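Local coordinates for outer membrane protein YopM (PDB 1JL5), which probably alters host cell physiology as a leucine-rich-repeat effector, promoting survival of Yersinia pestis in host tissues, at residues Glu176-Gly181 / Pro195-Ile200; Pro189-Leu194 / Pro211-Ser216; Glu232-Pro237 / Leu252-Pro257. All blocks are in the same frame, centred on the assembly; numbering follows the deposited sequence.

YopM illustrates how a solenoid is built from many similar local closures between successive turns. From the N terminus, contact 1 comes first, bringing strand 177-179 beside strand 199-201 and the residues leading into it after one circuit of the coil. Before that circuit closes, 189-194 opens contact 2, which closes when the loop before strand 219-221 returns at 211-216; the two contacts cross. Contact 3, 232-237 with 252-257, follows in series and joins LRR 8 to LRR 9, as contact 2 does chiefly for LRR 6 and LRR 7. Contact 1 ties strands together, and contacts 2 and 3 tie the connecting loops. L215 packs on P237, linking contact 2 to contact 3.

Contact 1: Glu176-Gly181 / Pro195-Ile200; sequences EFIAAG and PFLTAI
F177 pairs with A199 and I178 with I200 in parallel register, joining strand 177-179 to strand 199-201 in successive coils of the leucine-rich-repeat solenoid. A backbone bond runs from I178 N to A199 O at 3.0 Å, nearly straight at 170°. Two residues before I178, the carbonyl oxygen of E176 serves two amides: A199 N approaches in the carbonyl plane at 3.2 Å, and T198 N, 2.7 Å from E176 O, is tilted 28° from the plane. A CA-H...O contact precedes them, E176 CA lying 3.0 Å from F196 O.

F177 and A199 share one face, where CD2 of the F177 ring meets A199 CB obliquely at 3.5 Å. I178 and I200 occupy the other, with CG2 of I178 placed 3.9 Å from L197 CD1. The L197 chain has CG anti to its N (chi1 -174°), which lays CD1 against the flat side of the E176 carbonyl, 3.6 Å from E176 O. I178 also packs on L171 and I200 on L191, on the interior of the coil. A doubly used carbonyl at the strand entrance helps to hold the register, together with the I178 N to A199 O bond, while apolar groups pack on both faces.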
loop_
_atom_site.group_PDB
_atom_site.type_symbol
_atom_site.label_atom_id
_atom_site.label_comp_id
_atom_site.label_asym_id
_atom_site.label_seq_id
_atom_site.Cartn_x
_atom_site.Cartn_y
_atom_site.Cartn_z
ATOM N N GLU A 176 -22.499 17.352 26.349
ATOM C CA GLU A 176 -22.716 15.919 26.314
ATOM C C GLU A 176 -21.659 15.305 25.424
ATOM O O GLU A 176 -21.287 14.140 25.571
ATOM C CB GLU A 176 -24.080 15.593 25.719
ATOM C CG GLU A 176 -25.218 16.430 26.244
ATOM C CD GLU A 176 -26.557 15.867 25.835
ATOM O OE1 GLU A 176 -26.659 15.353 24.702
ATOM O OE2 GLU A 176 -27.507 15.943 26.641
ATOM N N PHE A 177 -21.174 16.109 24.493
ATOM C CA PHE A 177 -20.200 15.623 23.548
ATOM C C PHE A 177 -19.239 16.700 23.120
ATOM O O PHE A 177 -19.641 17.787 22.706
ATOM C CB PHE A 177 -20.939 15.056 22.331
ATOM C CG PHE A 177 -20.050 14.689 21.175
ATOM C CD1 PHE A 177 -19.379 15.668 20.447
ATOM C CD2 PHE A 177 -19.923 13.360 20.780
ATOM C CE1 PHE A 177 -18.599 15.335 19.344
ATOM C CE2 PHE A 177 -19.144 13.019 19.675
ATOM C CZ PHE A 177 -18.483 14.008 18.956
ATOM N N ILE A 178 -17.956 16.401 23.241
ATOM C CA ILE A 178 -16.957 17.332 22.789
ATOM C C ILE A 178 -15.874 16.592 22.031
ATOM O O ILE A 178 -15.268 15.639 22.531
ATOM C CB ILE A 178 -16.317 18.137 23.928
ATOM C CG1 ILE A 178 -15.347 19.154 23.318
ATOM C CG2 ILE A 178 -15.616 17.212 24.915
ATOM C CD1 ILE A 178 -14.832 20.182 24.278
ATOM N N ALA A 179 -15.682 17.011 20.790
ATOM C CA ALA A 179 -14.656 16.452 19.940
ATOM C C ALA A 179 -13.718 17.630 19.789
ATOM O O ALA A 179 -14.088 18.660 19.233
ATOM C CB ALA A 179 -15.238 16.048 18.594
ATOM N N ALA A 180 -12.521 17.498 20.341
ATOM C CA ALA A 180 -11.525 18.553 20.265
ATOM C C ALA A 180 -10.238 17.896 19.805
ATOM O O ALA A 180 -9.138 18.370 20.079
ATOM C CB ALA A 180 -11.337 19.192 21.623
ATOM N N GLY A 181 -10.397 16.781 19.109
ATOM C CA GLY A 181 -9.249 16.060 18.617
ATOM C C GLY A 181 -8.543 16.840 17.532
ATOM O O GLY A 181 -9.104 17.759 16.938
ATOM N N PRO A 195 -21.839 16.756 34.126
ATOM C CA PRO A 195 -22.859 15.741 34.387
ATOM C C PRO A 195 -23.377 14.980 33.180
ATOM O O PRO A 195 -23.848 13.858 33.315
ATOM C CB PRO A 195 -23.962 16.543 35.066
ATOM C CG PRO A 195 -23.873 17.862 34.361
ATOM C CD PRO A 195 -22.380 18.109 34.363
ATOM N N PHE A 196 -23.289 15.576 31.998
ATOM C CA PHE A 196 -23.816 14.918 30.815
ATOM C C PHE A 196 -22.791 14.604 29.742
ATOM O O PHE A 196 -23.148 14.132 28.665
ATOM C CB PHE A 196 -24.936 15.772 30.229
ATOM C CG PHE A 196 -25.987 16.142 31.231
ATOM C CD1 PHE A 196 -26.834 15.172 31.758
ATOM C CD2 PHE A 196 -26.102 17.452 31.684
ATOM C CE1 PHE A 196 -27.780 15.502 32.724
ATOM C CE2 PHE A 196 -27.046 17.791 32.650
ATOM C CZ PHE A 196 -27.885 16.815 33.170
ATOM N N LEU A 197 -21.521 14.860 30.030
ATOM C CA LEU A 197 -20.482 14.580 29.054
ATOM C C LEU A 197 -20.359 13.073 28.888
ATOM O O LEU A 197 -19.920 12.364 29.793
ATOM C CB LEU A 197 -19.149 15.172 29.503
ATOM C CG LEU A 197 -18.029 15.047 28.467
ATOM C CD1 LEU A 197 -18.472 15.677 27.155
ATOM C CD2 LEU A 197 -16.781 15.723 28.989
ATOM N N THR A 198 -20.752 12.578 27.728
ATOM C CA THR A 198 -20.695 11.152 27.487
ATOM C C THR A 198 -19.603 10.784 26.499
ATOM O O THR A 198 -19.135 9.651 26.474
ATOM C CB THR A 198 -22.024 10.651 26.942
ATOM O OG1 THR A 198 -22.256 11.245 25.666
ATOM C CG2 THR A 198 -23.157 11.035 27.882
ATOM N N ALA A 199 -19.193 11.740 25.681
ATOM C CA ALA A 199 -18.161 11.454 24.701
ATOM C C ALA A 199 -17.138 12.559 24.598
ATOM O O ALA A 199 -17.472 13.733 24.452
ATOM C CB ALA A 199 -18.789 11.199 23.338
ATOM N N ILE A 200 -15.877 12.165 24.681
ATOM C CA ILE A 200 -14.785 13.105 24.572
ATOM C C ILE A 200 -13.836 12.612 23.504
ATOM O O ILE A 200 -13.356 11.480 23.555
ATOM C CB ILE A 200 -13.959 13.209 25.863
ATOM C CG1 ILE A 200 -14.825 13.712 27.014
ATOM C CG2 ILE A 200 -12.766 14.137 25.634
ATOM C CD1 ILE A 200 -14.109 13.661 28.345
#

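Contact 2: Pro189-Leu194 / Pro211-Ser216; sequences PELQNL and PDLPLS
L191 packs by CD1 on P211 and L213 and by CB on P214. The L191 and P211 side chains cross at a slant, CD1 coming 3.8 Å from P211 CD; L191 CB rests 3.8 Å from P214 CD. P214 CB lies close to the carbonyl oxygens of L191 and L194.

Toward solvent, Q192 CG sits between the backbone N and the carbonyl carbon (chi1 72°), from where the extended chain runs alongside D212, amide and carboxylate planes 61° apart and Q192 OE1 3.6 Å from D212 CB. The amide is steadied from its own segment: Q192 NE2 donates to E190 OE2 over 3.0 Å, on the anti side, 22° out of the carboxylate plane.

Farther out, a type I turn, closed by a hydrogen bond from L194 N to L191 O, 2.8 Å, presents these leucines to the interior. S216 OG bonds back to L197 O, at the entrance to strand 199-201 of the preceding coil. Waters bridge L191 N to D212 O, Q192 O to L215 N, and L194 O to S216 N. Neighbouring leucine-rich repeats are consequently joined by leucine-proline packing inside and water bridges between main-chain groups, with no clear direct hydrogen bond across the segments.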
loop_
_atom_site.group_PDB
_atom_site.type_symbol
_atom_site.label_atom_id
_atom_site.label_comp_id
_atom_site.label_asym_id
_atom_site.label_seq_id
_atom_site.Cartn_x
_atom_site.Cartn_y
_atom_site.Cartn_z
ATOM N N PRO A 189 -9.979 21.006 29.606
ATOM C CA PRO A 189 -10.492 21.676 30.798
ATOM C C PRO A 189 -11.008 20.593 31.734
ATOM O O PRO A 189 -11.084 19.425 31.352
ATOM C CB PRO A 189 -11.607 22.554 30.242
ATOM C CG PRO A 189 -12.091 21.764 29.063
ATOM C CD PRO A 189 -10.805 21.306 28.427
ATOM N N GLU A 190 -11.343 20.969 32.960
ATOM C CA GLU A 190 -11.863 20.007 33.914
ATOM C C GLU A 190 -13.081 19.368 33.273
ATOM O O GLU A 190 -13.878 20.045 32.629
ATOM C CB GLU A 190 -12.251 20.710 35.212
ATOM C CG GLU A 190 -12.861 19.794 36.246
ATOM C CD GLU A 190 -13.112 20.504 37.556
ATOM O OE1 GLU A 190 -13.804 21.545 37.544
ATOM O OE2 GLU A 190 -12.616 20.018 38.594
ATOM N N LEU A 191 -13.227 18.062 33.452
ATOM C CA LEU A 191 -14.338 17.353 32.843
ATOM C C LEU A 191 -15.201 16.612 33.846
ATOM O O LEU A 191 -16.396 16.434 33.629
ATOM C CB LEU A 191 -13.796 16.341 31.833
ATOM C CG LEU A 191 -12.805 16.877 30.801
ATOM C CD1 LEU A 191 -12.121 15.711 30.092
ATOM C CD2 LEU A 191 -13.535 17.773 29.815
ATOM N N GLN A 192 -14.583 16.172 34.935
ATOM C CA GLN A 192 -15.273 15.396 35.955
ATOM C C GLN A 192 -16.584 15.991 36.443
ATOM O O GLN A 192 -17.453 15.263 36.909
ATOM C CB GLN A 192 -14.340 15.148 37.143
ATOM C CG GLN A 192 -14.054 16.369 37.995
ATOM C CD GLN A 192 -12.897 16.138 38.945
ATOM O OE1 GLN A 192 -12.825 15.104 39.613
ATOM N NE2 GLN A 192 -11.984 17.102 39.014
ATOM N N ASN A 193 -16.743 17.303 36.320
ATOM C CA ASN A 193 -17.969 17.945 36.776
ATOM C C ASN A 193 -19.005 18.147 35.684
ATOM O O ASN A 193 -20.018 18.815 35.897
ATOM C CB ASN A 193 -17.646 19.276 37.447
ATOM C CG ASN A 193 -16.762 19.100 38.662
ATOM O OD1 ASN A 193 -17.048 18.273 39.530
ATOM N ND2 ASN A 193 -15.681 19.871 38.732
ATOM N N LEU A 194 -18.751 17.575 34.512
ATOM C CA LEU A 194 -19.701 17.669 33.416
ATOM C C LEU A 194 -20.637 16.491 33.603
ATOM O O LEU A 194 -20.300 15.353 33.288
ATOM C CB LEU A 194 -18.987 17.588 32.064
ATOM C CG LEU A 194 -18.370 18.873 31.493
ATOM C CD1 LEU A 194 -18.542 20.041 32.452
ATOM C CD2 LEU A 194 -16.909 18.632 31.191
ATOM N N PRO A 211 -7.972 15.056 32.151
ATOM C CA PRO A 211 -8.528 15.473 33.437
ATOM C C PRO A 211 -9.297 14.265 33.960
ATOM O O PRO A 211 -9.542 13.322 33.208
ATOM C CB PRO A 211 -9.459 16.612 33.046
ATOM C CG PRO A 211 -8.804 17.185 31.816
ATOM C CD PRO A 211 -8.421 15.935 31.058
ATOM N N ASP A 212 -9.671 14.271 35.233
ATOM C CA ASP A 212 -10.448 13.154 35.731
ATOM C C ASP A 212 -11.689 13.163 34.861
ATOM O O ASP A 212 -12.194 14.221 34.498
ATOM C CB ASP A 212 -10.803 13.340 37.202
ATOM C CG ASP A 212 -9.594 13.208 38.099
ATOM O OD1 ASP A 212 -8.815 12.260 37.883
ATOM O OD2 ASP A 212 -9.423 14.040 39.012
ATOM N N LEU A 213 -12.168 11.982 34.514
ATOM C CA LEU A 213 -13.311 11.875 33.640
ATOM C C LEU A 213 -14.640 11.922 34.364
ATOM O O LEU A 213 -14.765 11.459 35.497
ATOM C CB LEU A 213 -13.193 10.591 32.821
ATOM C CG LEU A 213 -11.827 10.458 32.135
ATOM C CD1 LEU A 213 -11.774 9.170 31.331
ATOM C CD2 LEU A 213 -11.583 11.670 31.239
ATOM N N PRO A 214 -15.658 12.497 33.709
ATOM C CA PRO A 214 -16.992 12.602 34.293
ATOM C C PRO A 214 -17.652 11.238 34.362
ATOM O O PRO A 214 -17.497 10.405 33.469
ATOM C CB PRO A 214 -17.709 13.544 33.336
ATOM C CG PRO A 214 -17.094 13.190 32.021
ATOM C CD PRO A 214 -15.625 13.106 32.368
ATOM N N LEU A 215 -18.388 11.018 35.439
ATOM C CA LEU A 215 -19.091 9.770 35.656
ATOM C C LEU A 215 -19.941 9.417 34.443
ATOM O O LEU A 215 -20.170 8.250 34.142
ATOM C CB LEU A 215 -19.995 9.912 36.878
ATOM C CG LEU A 215 -20.869 8.712 37.225
ATOM C CD1 LEU A 215 -19.984 7.599 37.752
ATOM C CD2 LEU A 215 -21.905 9.114 38.271
ATOM N N SER A 216 -20.417 10.439 33.752
ATOM C CA SER A 216 -21.270 10.235 32.594
ATOM C C SER A 216 -20.535 9.769 31.347
ATOM O O SER A 216 -21.159 9.261 30.419
ATOM C CB SER A 216 -22.001 11.532 32.270
ATOM O OG SER A 216 -21.067 12.576 32.074
HETATM O O HOH W 1 -11.874 16.621 35.302
HETATM O O HOH W 2 -18.687 13.098 37.254
HETATM O O HOH W 3 -20.722 13.043 34.894
#

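Contact 3: Glu232-Pro237 / Leu252-Pro257; sequences ELQNLP and LPDLPP
A water bridges L233 N and D254 O, accepting from L233 N at 2.7 Å and donating to D254 O at 2.5 Å. It joins two connecting loops of the leucine-rich-repeat solenoid, on LRR 8 and LRR 9, each in irregular backbone.

L233 packs between the two loops, its CD1 and CB both against 252-257. With CG anti to the carbonyl carbon (chi1 -52°) and CD1 extended beyond it, the CD1 methyl is directed to P253 CD at 3.7 Å and to L255 CD2 at 4.0 Å, the two leucines lying alongside and pointing the same way. L233 CB meanwhile touches P256 CD at 3.5 Å. Both L233 and P256 also pack on I242 of strand 241-243, which places this cluster on the apolar interior of the coil, and L255 continues it to L262 of the next strand.

At the surface, Q234 lies beside D254, amide and carboxylate planes 40° apart. Its NE2 donates to the anti lone pair of E232 OE2 at 2.7 Å, 20° out of the amide plane, a bond that helps to hold the amide's rotation beside the acid. The turn L233 to L236 is type I, and prolines pack against its backbone: P256 CA makes a CA-H...O contact with L233 O, and P257 CD lies 3.0 Å from Q234 O.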
loop_
_atom_site.group_PDB
_atom_site.type_symbol
_atom_site.label_atom_id
_atom_site.label_comp_id
_atom_site.label_asym_id
_atom_site.label_seq_id
_atom_site.Cartn_x
_atom_site.Cartn_y
_atom_site.Cartn_z
ATOM N N GLU A 232 -8.040 7.877 36.383
ATOM C CA GLU A 232 -8.733 6.739 36.944
ATOM C C GLU A 232 -9.940 6.463 36.067
ATOM O O GLU A 232 -10.678 7.376 35.711
ATOM C CB GLU A 232 -9.167 7.025 38.370
ATOM C CG GLU A 232 -9.875 5.850 38.997
ATOM C CD GLU A 232 -9.872 5.925 40.493
ATOM O OE1 GLU A 232 -10.135 7.026 41.024
ATOM O OE2 GLU A 232 -9.611 4.885 41.133
ATOM N N LEU A 233 -10.142 5.200 35.725
ATOM C CA LEU A 233 -11.235 4.813 34.849
ATOM C C LEU A 233 -12.240 3.874 35.482
ATOM O O LEU A 233 -13.387 3.805 35.049
ATOM C CB LEU A 233 -10.667 4.110 33.620
ATOM C CG LEU A 233 -9.561 4.828 32.854
ATOM C CD1 LEU A 233 -8.912 3.859 31.861
ATOM C CD2 LEU A 233 -10.146 6.037 32.149
ATOM N N GLN A 234 -11.802 3.139 36.496
ATOM C CA GLN A 234 -12.656 2.151 37.123
ATOM C C GLN A 234 -13.948 2.677 37.709
ATOM O O GLN A 234 -14.905 1.925 37.867
ATOM C CB GLN A 234 -11.874 1.390 38.184
ATOM C CG GLN A 234 -11.541 2.189 39.408
ATOM C CD GLN A 234 -10.552 1.462 40.270
ATOM O OE1 GLN A 234 -10.689 0.262 40.500
ATOM N NE2 GLN A 234 -9.544 2.176 40.752
ATOM N N ASN A 235 -13.988 3.964 38.022
ATOM C CA ASN A 235 -15.193 4.538 38.593
ATOM C C ASN A 235 -16.059 5.177 37.531
ATOM O O ASN A 235 -16.919 5.999 37.829
ATOM C CB ASN A 235 -14.822 5.550 39.667
ATOM C CG ASN A 235 -13.993 4.929 40.758
ATOM O OD1 ASN A 235 -14.295 3.829 41.217
ATOM N ND2 ASN A 235 -12.940 5.621 41.182
ATOM N N LEU A 236 -15.821 4.788 36.283
ATOM C CA LEU A 236 -16.594 5.303 35.164
ATOM C C LEU A 236 -17.420 4.129 34.670
ATOM O O LEU A 236 -17.037 3.422 33.745
ATOM C CB LEU A 236 -15.654 5.825 34.080
ATOM C CG LEU A 236 -14.697 6.881 34.640
ATOM C CD1 LEU A 236 -13.738 7.356 33.555
ATOM C CD2 LEU A 236 -15.506 8.044 35.199
ATOM N N PRO A 237 -18.578 3.908 35.303
ATOM C CA PRO A 237 -19.488 2.816 34.963
ATOM C C PRO A 237 -20.074 2.881 33.569
ATOM O O PRO A 237 -20.512 1.873 33.033
ATOM C CB PRO A 237 -20.562 2.921 36.046
ATOM C CG PRO A 237 -20.652 4.385 36.258
ATOM C CD PRO A 237 -19.187 4.794 36.311
ATOM N N LEU A 252 -2.337 0.620 32.079
ATOM C CA LEU A 252 -3.668 1.164 32.005
ATOM C C LEU A 252 -4.180 1.097 33.420
ATOM O O LEU A 252 -3.800 0.209 34.182
ATOM C CB LEU A 252 -4.550 0.309 31.110
ATOM C CG LEU A 252 -4.108 0.206 29.658
ATOM C CD1 LEU A 252 -5.148 -0.582 28.876
ATOM C CD2 LEU A 252 -3.937 1.604 29.081
ATOM N N PRO A 253 -5.018 2.056 33.803
ATOM C CA PRO A 253 -5.556 2.033 35.159
ATOM C C PRO A 253 -6.561 0.904 35.144
ATOM O O PRO A 253 -6.773 0.261 34.113
ATOM C CB PRO A 253 -6.273 3.376 35.277
ATOM C CG PRO A 253 -5.611 4.236 34.219
ATOM C CD PRO A 253 -5.423 3.279 33.091
ATOM N N ASP A 254 -7.180 0.653 36.283
ATOM C CA ASP A 254 -8.211 -0.354 36.321
ATOM C C ASP A 254 -9.200 0.221 35.331
ATOM O O ASP A 254 -9.508 1.411 35.360
ATOM C CB ASP A 254 -8.788 -0.432 37.719
ATOM C CG ASP A 254 -7.768 -0.903 38.704
ATOM O OD1 ASP A 254 -7.277 -2.028 38.516
ATOM O OD2 ASP A 254 -7.435 -0.151 39.641
ATOM N N LEU A 255 -9.673 -0.622 34.437
ATOM C CA LEU A 255 -10.568 -0.181 33.393
ATOM C C LEU A 255 -12.000 0.094 33.802
ATOM O O LEU A 255 -12.449 -0.320 34.868
ATOM C CB LEU A 255 -10.547 -1.214 32.278
ATOM C CG LEU A 255 -9.143 -1.383 31.701
ATOM C CD1 LEU A 255 -9.121 -2.539 30.726
ATOM C CD2 LEU A 255 -8.721 -0.080 31.025
ATOM N N PRO A 256 -12.730 0.839 32.963
ATOM C CA PRO A 256 -14.121 1.111 33.305
ATOM C C PRO A 256 -14.727 -0.285 33.377
ATOM O O PRO A 256 -14.527 -1.095 32.480
ATOM C CB PRO A 256 -14.610 1.914 32.108
ATOM C CG PRO A 256 -13.369 2.681 31.709
ATOM C CD PRO A 256 -12.308 1.618 31.784
ATOM N N PRO A 257 -15.459 -0.590 34.455
ATOM C CA PRO A 257 -16.059 -1.918 34.595
ATOM C C PRO A 257 -16.894 -2.397 33.417
ATOM O O PRO A 257 -17.011 -3.592 33.182
ATOM C CB PRO A 257 -16.865 -1.795 35.888
ATOM C CG PRO A 257 -17.233 -0.341 35.915
ATOM C CD PRO A 257 -15.946 0.321 35.503
HETATM O O HOH W 4 -9.058 3.173 37.124
#